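PDB 7A3W: NAD(P)-dependent oxidoreductase from Pseudomonas putida, which probably reduces imines and enimines with NADPH, serving as an imine reductase in reductive amination and conjugate reduction. Local coordinates for residues A30-T35 against L156-G161; A61-N66 against P87-S92; A76-V81 against I96-T101; D105-I110 against G119-A124. All coordinates share one frame; numbering follows the deposited sequence. Where two conformers were deposited one is given.

Contact 1. Residues A30-T35 against L156-G161; sequences AGYGVT and LKVLAG
Val158 CG2 comes up obliquely to the ring of Tyr32, which also has the methyl CB of Ala30 at its edge and in its plane. Val158 CG2 lies 3.5 Å from Tyr32 CE1 and 3.7 Å from Tyr32 OH, so it touches the outer, hydroxyl-bearing end of the ring, the two side chains running past one another in opposite directions. Val158 uses both of its branches: with CG1 anti to the backbone N (chi1 164°), CG1 meets Ala30 CB at 3.6 Å and CG2 is left to the tyrosine. The contact is wholly apolar and lies at the surface; no hydrogen bond crosses it. Gly31, with its positive phi (96°), ends helix 18-29 in a Schellman motif, and Ala30 and Tyr32, on either side of this turn, both touch Val158. Val158 also packs on Thr26 of that helix, Tyr32 touches Lys8, Pro9 and Thr155, and the carbonyl of Ala30 accepts from Lys8 NZ. The turn between helix 18-29 and strand 33-37, part of the first beta-alpha-beta unit of the Rossmann-type NADPH-binding domain, is thereby packed against the chain around Val158, where helix 146-157 gives way to loop.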
loop_
_atom_site.group_PDB
_atom_site.type_symbol
_atom_site.label_atom_id
_atom_site.label_comp_id
_atom_site.label_asym_id
_atom_site.label_seq_id
_atom_site.Cartn_x
_atom_site.Cartn_y
_atom_site.Cartn_z
ATOM N N ALA B 30 28.770 0.355 -16.464
ATOM C CA ALA B 30 28.488 -0.797 -17.356
ATOM C C ALA B 30 29.334 -0.712 -18.644
ATOM O O ALA B 30 29.200 -1.620 -19.488
ATOM C CB ALA B 30 27.011 -0.861 -17.665
ATOM N N GLY B 31 30.140 0.341 -18.807
ATOM C CA GLY B 31 31.128 0.444 -19.901
ATOM C C GLY B 31 30.599 1.217 -21.092
ATOM O O GLY B 31 31.204 1.123 -22.163
ATOM N N TYR B 32 29.499 1.958 -20.928
ATOM C CA TYR B 32 28.924 2.797 -22.004
ATOM C C TYR B 32 29.666 4.135 -21.992
ATOM O O TYR B 32 30.005 4.623 -20.903
ATOM C CB TYR B 32 27.411 2.981 -21.833
ATOM C CG TYR B 32 26.628 1.712 -22.058
ATOM C CD1 TYR B 32 26.573 0.726 -21.092
ATOM C CD2 TYR B 32 26.023 1.453 -23.278
ATOM C CE1 TYR B 32 25.904 -0.468 -21.322
ATOM C CE2 TYR B 32 25.345 0.267 -23.518
ATOM C CZ TYR B 32 25.273 -0.691 -22.531
ATOM O OH TYR B 32 24.628 -1.870 -22.765
ATOM N N GLY B 33 29.916 4.689 -23.173
ATOM C CA GLY B 33 30.317 6.090 -23.324
ATOM C C GLY B 33 29.134 6.933 -22.902
ATOM O O GLY B 33 27.993 6.576 -23.288
ATOM N N VAL B 34 29.330 7.912 -22.039
ATOM C CA VAL B 34 28.167 8.743 -21.626
ATOM C C VAL B 34 28.528 10.197 -21.847
ATOM O O VAL B 34 29.528 10.621 -21.296
ATOM C CB VAL B 34 27.733 8.502 -20.175
ATOM C CG1 VAL B 34 26.539 9.381 -19.828
ATOM C CG2 VAL B 34 27.416 7.052 -19.919
ATOM N N THR B 35 27.656 10.917 -22.544
ATOM C CA THR B 35 27.693 12.385 -22.633
ATOM C C THR B 35 26.570 12.913 -21.759
ATOM O O THR B 35 25.424 12.475 -21.946
ATOM C CB THR B 35 27.586 12.865 -24.082
ATOM O OG1 THR B 35 28.758 12.428 -24.773
ATOM C CG2 THR B 35 27.445 14.369 -24.177
ATOM N N LEU B 156 18.892 0.044 -22.215
ATOM C CA LEU B 156 18.022 0.579 -21.144
ATOM C C LEU B 156 17.920 -0.418 -19.988
ATOM O O LEU B 156 17.769 0.010 -18.836
ATOM C CB LEU B 156 16.665 0.911 -21.740
ATOM C CG LEU B 156 16.683 2.060 -22.730
ATOM C CD1 LEU B 156 15.441 2.025 -23.611
ATOM C CD2 LEU B 156 16.755 3.389 -21.961
ATOM N N LYS B 157 18.122 -1.706 -20.248
ATOM C CA LYS B 157 18.116 -2.762 -19.204
ATOM C C LYS B 157 19.260 -2.582 -18.197
ATOM O O LYS B 157 19.126 -3.080 -17.094
ATOM C CB LYS B 157 18.148 -4.166 -19.823
ATOM C CG LYS B 157 16.764 -4.796 -19.979
ATOM C CD LYS B 157 16.782 -6.307 -20.211
ATOM N N VAL B 158 20.296 -1.826 -18.521
ATOM C CA VAL B 158 21.411 -1.530 -17.581
ATOM C C VAL B 158 20.823 -0.721 -16.404
ATOM O O VAL B 158 21.335 -0.797 -15.275
ATOM C CB VAL B 158 22.510 -0.763 -18.345
ATOM C CG1 VAL B 158 23.492 -0.084 -17.411
ATOM C CG2 VAL B 158 23.201 -1.665 -19.370
ATOM N N LEU B 159 19.761 0.033 -16.681
ATOM C CA LEU B 159 19.129 0.915 -15.681
ATOM C C LEU B 159 18.081 0.151 -14.868
ATOM O O LEU B 159 17.886 0.494 -13.719
ATOM C CB LEU B 159 18.487 2.097 -16.401
ATOM C CG LEU B 159 19.455 2.990 -17.177
ATOM C CD1 LEU B 159 18.671 4.065 -17.909
ATOM C CD2 LEU B 159 20.507 3.588 -16.269
ATOM N N ALA B 160 17.425 -0.841 -15.449
ATOM C CA ALA B 160 16.300 -1.560 -14.820
ATOM C C ALA B 160 16.183 -2.925 -15.478
ATOM O O ALA B 160 15.903 -2.944 -16.683
ATOM C CB ALA B 160 15.047 -0.727 -15.006
ATOM N N GLY B 161 16.365 -4.000 -14.714
ATOM C CA GLY B 161 16.354 -5.385 -15.234
ATOM C C GLY B 161 14.950 -5.880 -15.522
ATOM O O GLY B 161 14.832 -6.943 -16.157
#

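Contact 2. Residues A61-N66 against P87-S92; sequences AINASN and PLLNMS
A chi1 of -167° carries the branched end of Leu89 away from its own backbone nitrogen and out toward helix 58-64, where its CD2 methyl reaches both Ile62 and Asn63. On the helix, the chi1 of -75° at Asn63 places CG opposite the carbonyl carbon and brings OD1 in toward the leucine, the two side chains coming from opposite directions. Leu89 CD2 consequently sits 4.1 Å from Ile62 CG2 and 3.7 Å from Asn63 OD1, touching a methyl and an amide oxygen on neighbouring sides. Ile62 CG2 also faces Met91 CG at 4.4 Å, a looser contact on the buried side, where Leu89 and Met91 both continue onto His117.

No direct hydrogen bond joins the segments; a water takes that part. It donates to Asn63 OD1 at 3.0 Å and to Asn90 O at 2.6 Å, linking the helix side chain to the backbone of the loop. The loop is itself folded by an Asx turn in which Ser92 N donates to Asn90 OD1 at 3.0 Å, the donor standing above the carbonyl plane, 49° out of it. Nearby, Lys94 NZ binds the carbonyls of Asn63 and Ser65, and weakly that of Ile62, at the end of the helix. In the Rossmann-type domain the contact ties helix 58-64 to the loop between helix 75-83 and strand 95-98.

The chemistry is therefore divided: apolar side chains, Ile62 and Met91 buried, meet on one side, whereas the polar link found here runs through one water, so the contact probably rests mainly on apolar packing.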
loop_
_atom_site.group_PDB
_atom_site.type_symbol
_atom_site.label_atom_id
_atom_site.label_comp_id
_atom_site.label_asym_id
_atom_site.label_seq_id
_atom_site.Cartn_x
_atom_site.Cartn_y
_atom_site.Cartn_z
ATOM N N ALA B 61 24.725 17.471 -26.580
ATOM C CA ALA B 61 24.413 16.193 -25.909
ATOM C C ALA B 61 23.565 15.343 -26.869
ATOM O O ALA B 61 23.824 14.129 -27.031
ATOM C CB ALA B 61 23.741 16.428 -24.563
ATOM N N ILE B 62 22.577 15.958 -27.510
ATOM C CA ILE B 62 21.707 15.250 -28.503
ATOM C C ILE B 62 22.566 14.751 -29.669
ATOM O O ILE B 62 22.420 13.557 -30.059
ATOM C CB ILE B 62 20.551 16.165 -28.946
ATOM C CG1 ILE B 62 19.598 16.398 -27.774
ATOM C CG2 ILE B 62 19.869 15.594 -30.179
ATOM C CD1 ILE B 62 18.652 17.581 -27.910
ATOM N N ASN B 63 23.483 15.589 -30.165
ATOM C CA ASN B 63 24.326 15.254 -31.344
ATOM C C ASN B 63 25.262 14.092 -31.020
ATOM O O ASN B 63 25.581 13.293 -31.950
ATOM C CB ASN B 63 25.050 16.496 -31.849
ATOM C CG ASN B 63 24.108 17.414 -32.594
ATOM O OD1 ASN B 63 23.111 16.955 -33.154
ATOM N ND2 ASN B 63 24.428 18.698 -32.633
ATOM N N ALA B 64 25.619 13.912 -29.748
ATOM C CA ALA B 64 26.717 13.004 -29.344
ATOM C C ALA B 64 26.297 11.530 -29.431
ATOM O O ALA B 64 27.184 10.668 -29.509
ATOM C CB ALA B 64 27.149 13.361 -27.946
ATOM N N SER B 65 25.001 11.218 -29.362
ATOM C CA SER B 65 24.515 9.828 -29.152
ATOM C C SER B 65 23.281 9.541 -30.009
ATOM O O SER B 65 22.543 10.490 -30.350
ATOM C CB SER B 65 24.224 9.581 -27.679
ATOM O OG SER B 65 25.314 9.978 -26.878
ATOM N N ASN B 66 23.012 8.254 -30.250
ATOM C CA ASN B 66 21.738 7.827 -30.897
ATOM C C ASN B 66 20.712 7.414 -29.820
ATOM O O ASN B 66 19.589 7.107 -30.206
ATOM C CB ASN B 66 21.964 6.715 -31.930
ATOM C CG ASN B 66 22.207 5.354 -31.311
ATOM O OD1 ASN B 66 22.401 5.230 -30.102
ATOM N ND2 ASN B 66 22.156 4.310 -32.127
ATOM N N PRO B 87 15.561 24.554 -35.184
ATOM C CA PRO B 87 14.407 23.760 -35.605
ATOM C C PRO B 87 14.786 22.666 -36.616
ATOM O O PRO B 87 14.064 21.699 -36.715
ATOM C CB PRO B 87 13.449 24.770 -36.247
ATOM C CG PRO B 87 13.877 26.085 -35.651
ATOM C CD PRO B 87 15.384 25.977 -35.521
ATOM N N LEU B 88 15.900 22.851 -37.328
ATOM C CA LEU B 88 16.372 21.916 -38.369
ATOM C C LEU B 88 17.387 20.940 -37.782
ATOM O O LEU B 88 18.013 20.242 -38.578
ATOM C CB LEU B 88 16.987 22.729 -39.516
ATOM C CG LEU B 88 16.054 23.721 -40.222
ATOM C CD1 LEU B 88 16.781 24.396 -41.376
ATOM C CD2 LEU B 88 14.754 23.068 -40.711
ATOM N N LEU B 89 17.623 20.920 -36.470
ATOM C CA LEU B 89 18.590 19.948 -35.906
ATOM C C LEU B 89 18.124 18.564 -36.350
ATOM O O LEU B 89 16.935 18.252 -36.212
ATOM C CB LEU B 89 18.656 20.080 -34.385
ATOM C CG LEU B 89 19.834 19.363 -33.729
ATOM C CD1 LEU B 89 20.137 19.947 -32.361
ATOM C CD2 LEU B 89 19.575 17.878 -33.617
ATOM N N ASN B 90 19.007 17.767 -36.932
ATOM C CA ASN B 90 18.601 16.472 -37.522
ATOM C C ASN B 90 18.701 15.380 -36.468
ATOM O O ASN B 90 19.829 15.083 -36.054
ATOM C CB ASN B 90 19.440 16.087 -38.734
ATOM C CG ASN B 90 18.858 14.903 -39.474
ATOM O OD1 ASN B 90 17.839 14.346 -39.076
ATOM N ND2 ASN B 90 19.525 14.488 -40.535
ATOM N N MET B 91 17.566 14.794 -36.058
ATOM C CA MET B 91 17.574 13.725 -35.022
ATOM C C MET B 91 17.370 12.354 -35.671
ATOM O O MET B 91 17.101 11.377 -34.938
ATOM C CB MET B 91 16.494 13.977 -33.972
ATOM C CG MET B 91 16.709 15.276 -33.218
ATOM S SD MET B 91 15.650 15.347 -31.780
ATOM C CE MET B 91 15.828 17.065 -31.311
ATOM N N SER B 92 17.456 12.279 -37.006
ATOM C CA SER B 92 17.399 10.995 -37.749
ATOM C C SER B 92 18.277 9.956 -37.040
ATOM O O SER B 92 19.441 10.271 -36.731
ATOM C CB SER B 92 17.807 11.170 -39.197
ATOM O OG SER B 92 18.120 9.917 -39.786
HETATM O O HOH W 1 22.311 15.874 -35.805
#

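Contact 3. Residues A76-V81 against I96-T101; sequences AVFQDV and IVNMST. With NDP (NADPH dihydro-nicotinamide-adenine-dinucleotide phosphate), chain F.
Thr101 OG1 is gripped by two hydroxyls, the cofactor ribose O2D at 2.7 Å and the OH of Tyr177. The backbone holds the adjoining hydroxyl of the same sugar: Thr101 N donates to NDP O3D at 2.9 Å in a nearly straight bond (163°), so one residue holds both hydroxyls of the nicotinamide ribose. Just before it, Asn98 OD1 accepts from Ser100 N at 3.2 Å, an Asx turn that shapes the chain as it leaves strand 95-98. Asn98 ND2 turns to Tyr121 OH.

At the other end of NADPH, Val77 rests over the adenine, its CB 3.7 Å from C6A and its CG1 3.5 Å from N6A of the cofactor. An alanine here, stripped of both gamma methyls, is likely to leave the adenine poorly covered on this side and freer to shift.

Behind the cofactor, Phe78 joins helix to strand. Its chi1 of -177° swings the ring away from the backbone nitrogen and at the sheet, where CE2 and CZ share the CG2 methyl of Ile96, 4.1 Å from CE2. Met72, Ile70 and Ile110 add to this core. Helix 75-83 packing on strand 95-98 belongs to the beta-alpha-beta unit 67-70, 75-83, 95-98, and the cofactor lying at the C-terminal ends of the parallel strands is the hallmark of a Rossmann-type dinucleotide site.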
loop_
_atom_site.group_PDB
_atom_site.type_symbol
_atom_site.label_atom_id
_atom_site.label_comp_id
_atom_site.label_asym_id
_atom_site.label_seq_id
_atom_site.Cartn_x
_atom_site.Cartn_y
_atom_site.Cartn_z
ATOM N N ALA B 76 7.626 19.555 -19.157
ATOM C CA ALA B 76 7.537 20.979 -19.562
ATOM C C ALA B 76 8.937 21.573 -19.783
ATOM O O ALA B 76 9.168 22.223 -20.819
ATOM C CB ALA B 76 6.756 21.778 -18.545
ATOM N N VAL B 77 9.894 21.346 -18.890
ATOM C CA VAL B 77 11.244 21.965 -19.088
ATOM C C VAL B 77 11.967 21.299 -20.259
ATOM O O VAL B 77 12.779 21.971 -20.898
ATOM C CB VAL B 77 12.094 22.013 -17.800
ATOM C CG1 VAL B 77 11.341 22.724 -16.679
ATOM C CG2 VAL B 77 12.596 20.651 -17.357
ATOM N N PHE B 78 11.657 20.052 -20.618
ATOM C CA PHE B 78 12.247 19.447 -21.838
ATOM C C PHE B 78 11.642 20.104 -23.083
ATOM O O PHE B 78 12.343 20.300 -24.079
ATOM C CB PHE B 78 12.064 17.936 -21.854
ATOM C CG PHE B 78 12.712 17.309 -23.055
ATOM C CD1 PHE B 78 14.057 17.527 -23.337
ATOM C CD2 PHE B 78 11.971 16.549 -23.941
ATOM C CE1 PHE B 78 14.653 16.941 -24.448
ATOM C CE2 PHE B 78 12.564 15.986 -25.061
ATOM C CZ PHE B 78 13.900 16.195 -25.322
ATOM N N GLN B 79 10.374 20.503 -23.022
ATOM C CA GLN B 79 9.750 21.299 -24.108
ATOM C C GLN B 79 10.544 22.606 -24.311
ATOM O O GLN B 79 10.800 22.981 -25.462
ATOM C CB GLN B 79 8.265 21.521 -23.805
ATOM C CG GLN B 79 7.561 22.368 -24.854
ATOM C CD GLN B 79 7.297 21.632 -26.150
ATOM O OE1 GLN B 79 7.869 20.574 -26.426
ATOM N NE2 GLN B 79 6.408 22.187 -26.967
ATOM N N ASP B 80 10.959 23.271 -23.231
ATOM C CA ASP B 80 11.795 24.506 -23.296
ATOM C C ASP B 80 13.162 24.186 -23.925
ATOM O O ASP B 80 13.658 24.976 -24.750
ATOM C CB ASP B 80 11.974 25.127 -21.911
ATOM C CG ASP B 80 10.666 25.589 -21.301
ATOM O OD1 ASP B 80 9.717 25.844 -22.066
ATOM O OD2 ASP B 80 10.607 25.670 -20.074
ATOM N N VAL B 81 13.772 23.063 -23.559
ATOM C CA VAL B 81 15.049 22.608 -24.184
ATOM C C VAL B 81 14.839 22.436 -25.700
ATOM O O VAL B 81 15.646 22.959 -26.473
ATOM C CB VAL B 81 15.578 21.335 -23.512
ATOM C CG1 VAL B 81 16.687 20.688 -24.334
ATOM C CG2 VAL B 81 16.022 21.627 -22.080
ATOM N N ILE B 96 14.869 9.433 -28.481
ATOM C CA ILE B 96 14.656 10.216 -27.240
ATOM C C ILE B 96 13.786 9.381 -26.294
ATOM O O ILE B 96 12.696 9.003 -26.689
ATOM C CB ILE B 96 13.991 11.554 -27.586
ATOM C CG1 ILE B 96 14.924 12.425 -28.423
ATOM C CG2 ILE B 96 13.525 12.256 -26.329
ATOM C CD1 ILE B 96 15.908 13.183 -27.606
ATOM N N VAL B 97 14.264 9.147 -25.073
ATOM C CA VAL B 97 13.538 8.445 -23.984
ATOM C C VAL B 97 13.338 9.448 -22.859
ATOM O O VAL B 97 14.300 9.809 -22.210
ATOM C CB VAL B 97 14.272 7.200 -23.482
ATOM C CG1 VAL B 97 13.442 6.471 -22.442
ATOM C CG2 VAL B 97 14.601 6.259 -24.630
ATOM N N ASN B 98 12.095 9.874 -22.666
ATOM C CA ASN B 98 11.752 10.918 -21.687
ATOM C C ASN B 98 11.284 10.258 -20.389
ATOM O O ASN B 98 10.121 9.798 -20.338
ATOM C CB ASN B 98 10.697 11.798 -22.330
ATOM C CG ASN B 98 10.316 12.973 -21.476
ATOM O OD1 ASN B 98 10.807 13.122 -20.357
ATOM N ND2 ASN B 98 9.372 13.752 -22.001
ATOM N N MET B 99 12.148 10.210 -19.363
ATOM C CA MET B 99 11.857 9.623 -18.035
ATOM C C MET B 99 11.439 10.680 -17.007
ATOM O O MET B 99 11.360 10.354 -15.790
ATOM C CB MET B 99 13.094 8.871 -17.533
ATOM C CG MET B 99 13.399 7.693 -18.398
ATOM S SD MET B 99 14.812 6.840 -17.731
ATOM C CE MET B 99 15.014 5.558 -18.970
ATOM N N SER B 100 11.089 11.876 -17.471
ATOM C CA SER B 100 10.637 13.004 -16.622
ATOM C C SER B 100 9.121 12.887 -16.404
ATOM O O SER B 100 8.413 12.500 -17.333
ATOM C CB SER B 100 11.046 14.315 -17.239
ATOM O OG SER B 100 10.071 15.319 -17.010
ATOM N N THR B 101 8.655 13.162 -15.190
ATOM C CA THR B 101 7.218 13.231 -14.840
ATOM C C THR B 101 6.567 14.389 -15.594
ATOM O O THR B 101 7.168 15.454 -15.683
ATOM C CB THR B 101 7.014 13.422 -13.336
ATOM O OG1 THR B 101 7.590 12.290 -12.678
ATOM C CG2 THR B 101 5.551 13.568 -12.971
HETATM P PA NDP F . 15.974 16.842 -8.965
HETATM O O1A NDP F . 17.100 16.191 -8.213
HETATM O O2A NDP F . 15.232 18.038 -8.415
HETATM O O5B NDP F . 16.564 17.237 -10.400
HETATM C C5B NDP F . 15.812 18.087 -11.285
HETATM C C4B NDP F . 16.602 18.190 -12.563
HETATM O O4B NDP F . 15.876 19.020 -13.516
HETATM C C3B NDP F . 17.994 18.818 -12.430
HETATM O O3B NDP F . 18.820 18.251 -13.421
HETATM C C2B NDP F . 17.675 20.279 -12.705
HETATM O O2B NDP F . 18.752 21.109 -13.157
HETATM C C1B NDP F . 16.727 20.084 -13.879
HETATM N N9A NDP F . 15.934 21.261 -14.173
HETATM C C8A NDP F . 15.006 21.897 -13.393
HETATM N N7A NDP F . 14.483 22.948 -13.979
HETATM C C5A NDP F . 15.074 22.971 -15.234
HETATM C C6A NDP F . 14.946 23.837 -16.336
HETATM N N6A NDP F . 14.112 24.883 -16.374
HETATM N N1A NDP F . 15.697 23.570 -17.425
HETATM C C2A NDP F . 16.534 22.523 -17.402
HETATM N N3A NDP F . 16.757 21.654 -16.425
HETATM C C4A NDP F . 15.984 21.940 -15.359
HETATM O O3 NDP F . 14.865 15.799 -9.437
HETATM P PN NDP F . 15.031 14.200 -9.576
HETATM O O1N NDP F . 14.720 13.660 -8.231
HETATM O O2N NDP F . 16.362 13.863 -10.179
HETATM O O5D NDP F . 13.803 13.865 -10.524
HETATM C C5D NDP F . 13.845 14.007 -11.960
HETATM C C4D NDP F . 12.591 13.399 -12.533
HETATM O O4D NDP F . 12.562 11.970 -12.263
HETATM C C3D NDP F . 11.264 13.966 -11.994
HETATM O O3D NDP F . 10.375 14.198 -13.077
HETATM C C2D NDP F . 10.815 12.897 -11.015
HETATM O O2D NDP F . 9.407 12.927 -10.822
HETATM C C1D NDP F . 11.351 11.616 -11.658
HETATM N N1N NDP F . 11.641 10.521 -10.681
HETATM C C2N NDP F . 12.509 10.676 -9.623
HETATM C C3N NDP F . 12.631 9.715 -8.639
HETATM C C7N NDP F . 13.556 9.852 -7.476
HETATM O O7N NDP F . 13.490 8.998 -6.593
HETATM N N7N NDP F . 14.446 10.828 -7.412
HETATM C C4N NDP F . 11.873 8.453 -8.770
HETATM C C5N NDP F . 11.017 8.377 -9.927
HETATM C C6N NDP F . 11.013 9.309 -10.859
HETATM P P2B NDP F . 19.672 21.775 -12.006
HETATM O O1X NDP F . 18.677 22.405 -11.033
HETATM O O2X NDP F . 20.596 20.718 -11.442
HETATM O O3X NDP F . 20.396 22.799 -12.855
#

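Contact 4. Residues D105-I110 against G119-A124; sequences DDVERI and GLYVDA
Ile110 and Val107, one helical turn apart, close on Tyr121 from different sides. Ile110 CG2 presses obliquely on the ring, tightly at 3.4 Å from Tyr121 CE1, whereas Val107 CG1 lies near the ring plane at its edge, 4.1 Å from Tyr121 CE2. The other methyl of Val107, CG2, packs against the carboxylate of Asp123, 3.6 Å from OD2.

A second shell of polar contacts sets these groups. Tyr121, its ring set trans to the main-chain nitrogen (chi1 -174°), directs its hydroxyl to Asp123 OD1 at 2.6 Å, a bond of weak geometry; the tyrosine OH is also bonded by Asn98 ND2. Asp123 OD1 in turn forms a salt bridge with Lys75, and OD2 a weak hydrogen bond with Thr174. A phenylalanine in place of Tyr121, lacking the hydroxyl, would probably leave the buried Asn98 amide without this mate and Asp123 with one bond fewer.

The axes of 105-110 and 120-124 approach to 10.0 Å and run almost antiparallel (164°), within the beta-alpha-beta unit 95-98, 104-116, 120-126. Helix 104-116 lies beside helix 75-83, where Lys75 and Gln79 touch Ile110, while strand 120-126 is seated in the sheet between 95-98 and 140-144.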
loop_
_atom_site.group_PDB
_atom_site.type_symbol
_atom_site.label_atom_id
_atom_site.label_comp_id
_atom_site.label_asym_id
_atom_site.label_seq_id
_atom_site.Cartn_x
_atom_site.Cartn_y
_atom_site.Cartn_z
ATOM N N ASP B 105 -0.651 15.777 -22.189
ATOM C CA ASP B 105 -0.548 16.950 -23.092
ATOM C C ASP B 105 0.930 17.264 -23.395
ATOM O O ASP B 105 1.278 17.491 -24.582
ATOM C CB ASP B 105 -1.258 18.173 -22.496
ATOM C CG ASP B 105 -2.773 18.048 -22.375
ATOM O OD1 ASP B 105 -3.302 16.927 -22.515
ATOM O OD2 ASP B 105 -3.439 19.092 -22.146
ATOM N N ASP B 106 1.797 17.234 -22.387
ATOM C CA ASP B 106 3.255 17.425 -22.560
ATOM C C ASP B 106 3.782 16.351 -23.509
ATOM O O ASP B 106 4.569 16.684 -24.399
ATOM C CB ASP B 106 4.054 17.288 -21.260
ATOM C CG ASP B 106 3.825 18.368 -20.220
ATOM O OD1 ASP B 106 3.608 19.504 -20.608
ATOM O OD2 ASP B 106 3.889 18.034 -19.010
ATOM N N VAL B 107 3.374 15.103 -23.309
ATOM C CA VAL B 107 3.900 13.948 -24.096
ATOM C C VAL B 107 3.523 14.175 -25.556
ATOM O O VAL B 107 4.363 13.989 -26.427
ATOM C CB VAL B 107 3.329 12.622 -23.578
ATOM C CG1 VAL B 107 3.645 11.478 -24.523
ATOM C CG2 VAL B 107 3.789 12.344 -22.158
ATOM N N GLU B 108 2.282 14.598 -25.798
ATOM C CA GLU B 108 1.770 14.792 -27.175
ATOM C C GLU B 108 2.602 15.882 -27.861
ATOM O O GLU B 108 3.040 15.660 -29.009
ATOM C CB GLU B 108 0.275 15.084 -27.171
ATOM C CG GLU B 108 -0.547 13.833 -26.931
ATOM C CD GLU B 108 -2.053 13.950 -27.012
ATOM O OE1 GLU B 108 -2.590 15.057 -26.756
ATOM O OE2 GLU B 108 -2.681 12.926 -27.339
ATOM N N ARG B 109 2.821 17.019 -27.192
ATOM C CA ARG B 109 3.626 18.152 -27.725
ATOM C C ARG B 109 5.056 17.680 -28.012
ATOM O O ARG B 109 5.576 17.975 -29.111
ATOM C CB ARG B 109 3.604 19.330 -26.751
ATOM C CG ARG B 109 2.263 20.047 -26.692
ATOM C CD ARG B 109 2.340 21.370 -25.958
ATOM N NE ARG B 109 1.084 22.097 -26.055
ATOM N N ILE B 110 5.654 16.945 -27.077
ATOM C CA ILE B 110 7.062 16.484 -27.208
ATOM C C ILE B 110 7.163 15.497 -28.366
ATOM O O ILE B 110 8.068 15.688 -29.202
ATOM C CB ILE B 110 7.596 15.914 -25.894
ATOM C CG1 ILE B 110 7.741 17.031 -24.865
ATOM C CG2 ILE B 110 8.907 15.187 -26.110
ATOM C CD1 ILE B 110 7.839 16.528 -23.439
ATOM N N GLY B 119 13.356 12.499 -35.270
ATOM C CA GLY B 119 13.753 11.651 -34.134
ATOM C C GLY B 119 12.681 10.623 -33.851
ATOM O O GLY B 119 11.579 10.717 -34.421
ATOM N N LEU B 120 13.022 9.648 -33.030
ATOM C CA LEU B 120 12.132 8.562 -32.560
ATOM C C LEU B 120 11.887 8.816 -31.076
ATOM O O LEU B 120 12.858 9.184 -30.388
ATOM C CB LEU B 120 12.834 7.215 -32.726
ATOM C CG LEU B 120 12.795 6.508 -34.082
ATOM C CD1 LEU B 120 12.378 7.397 -35.224
ATOM C CD2 LEU B 120 14.143 5.867 -34.352
ATOM N N TYR B 121 10.666 8.609 -30.590
ATOM C CA TYR B 121 10.262 9.012 -29.225
ATOM C C TYR B 121 9.695 7.833 -28.446
ATOM O O TYR B 121 8.775 7.101 -28.922
ATOM C CB TYR B 121 9.230 10.136 -29.276
ATOM C CG TYR B 121 8.902 10.672 -27.913
ATOM C CD1 TYR B 121 9.847 11.347 -27.159
ATOM C CD2 TYR B 121 7.672 10.427 -27.328
ATOM C CE1 TYR B 121 9.556 11.823 -25.886
ATOM C CE2 TYR B 121 7.369 10.879 -26.053
ATOM C CZ TYR B 121 8.304 11.592 -25.334
ATOM O OH TYR B 121 7.960 12.054 -24.092
ATOM N N VAL B 122 10.222 7.665 -27.232
ATOM C CA VAL B 122 9.727 6.696 -26.231
ATOM C C VAL B 122 9.498 7.483 -24.943
ATOM O O VAL B 122 10.420 8.162 -24.494
ATOM C CB VAL B 122 10.724 5.539 -26.050
ATOM C CG1 VAL B 122 10.209 4.514 -25.066
ATOM C CG2 VAL B 122 11.029 4.894 -27.384
ATOM N N ASP B 123 8.294 7.379 -24.389
ATOM C CA ASP B 123 7.968 7.985 -23.079
ATOM C C ASP B 123 8.194 6.921 -22.007
ATOM O O ASP B 123 8.058 5.714 -22.305
ATOM C CB ASP B 123 6.559 8.564 -23.088
ATOM C CG ASP B 123 6.447 9.624 -22.008
ATOM O OD1 ASP B 123 7.191 10.599 -22.127
ATOM O OD2 ASP B 123 5.666 9.431 -21.050
ATOM N N ALA B 124 8.614 7.310 -20.807
ATOM C CA ALA B 124 9.058 6.325 -19.802
ATOM C C ALA B 124 8.745 6.840 -18.397
ATOM O O ALA B 124 8.395 8.034 -18.209
ATOM C CB ALA B 124 10.509 5.974 -19.990
#

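From the N terminus, contact 1 opens first, at 30-35, and closes last, at 156-161, so its long loop encloses the other three. Contact 2 opens next at 61-66, but before it closes at 87-92 contact 3 has begun at 76-81; the two cross, and contact 3 closes at 96-101. Contact 4 then follows in series, closing a short helix-to-strand loop. Contacts 3 and 4 are the nearest pair, their centres 8 Å apart, with strands 95-98 and 120-126 adjacent in the sheet. Met91 packs on Gly119 to join contacts 2 and 4, and Met99 reaches Leu156 and Leu159, linking contact 3 to contact 1 within the one cofactor-binding domain.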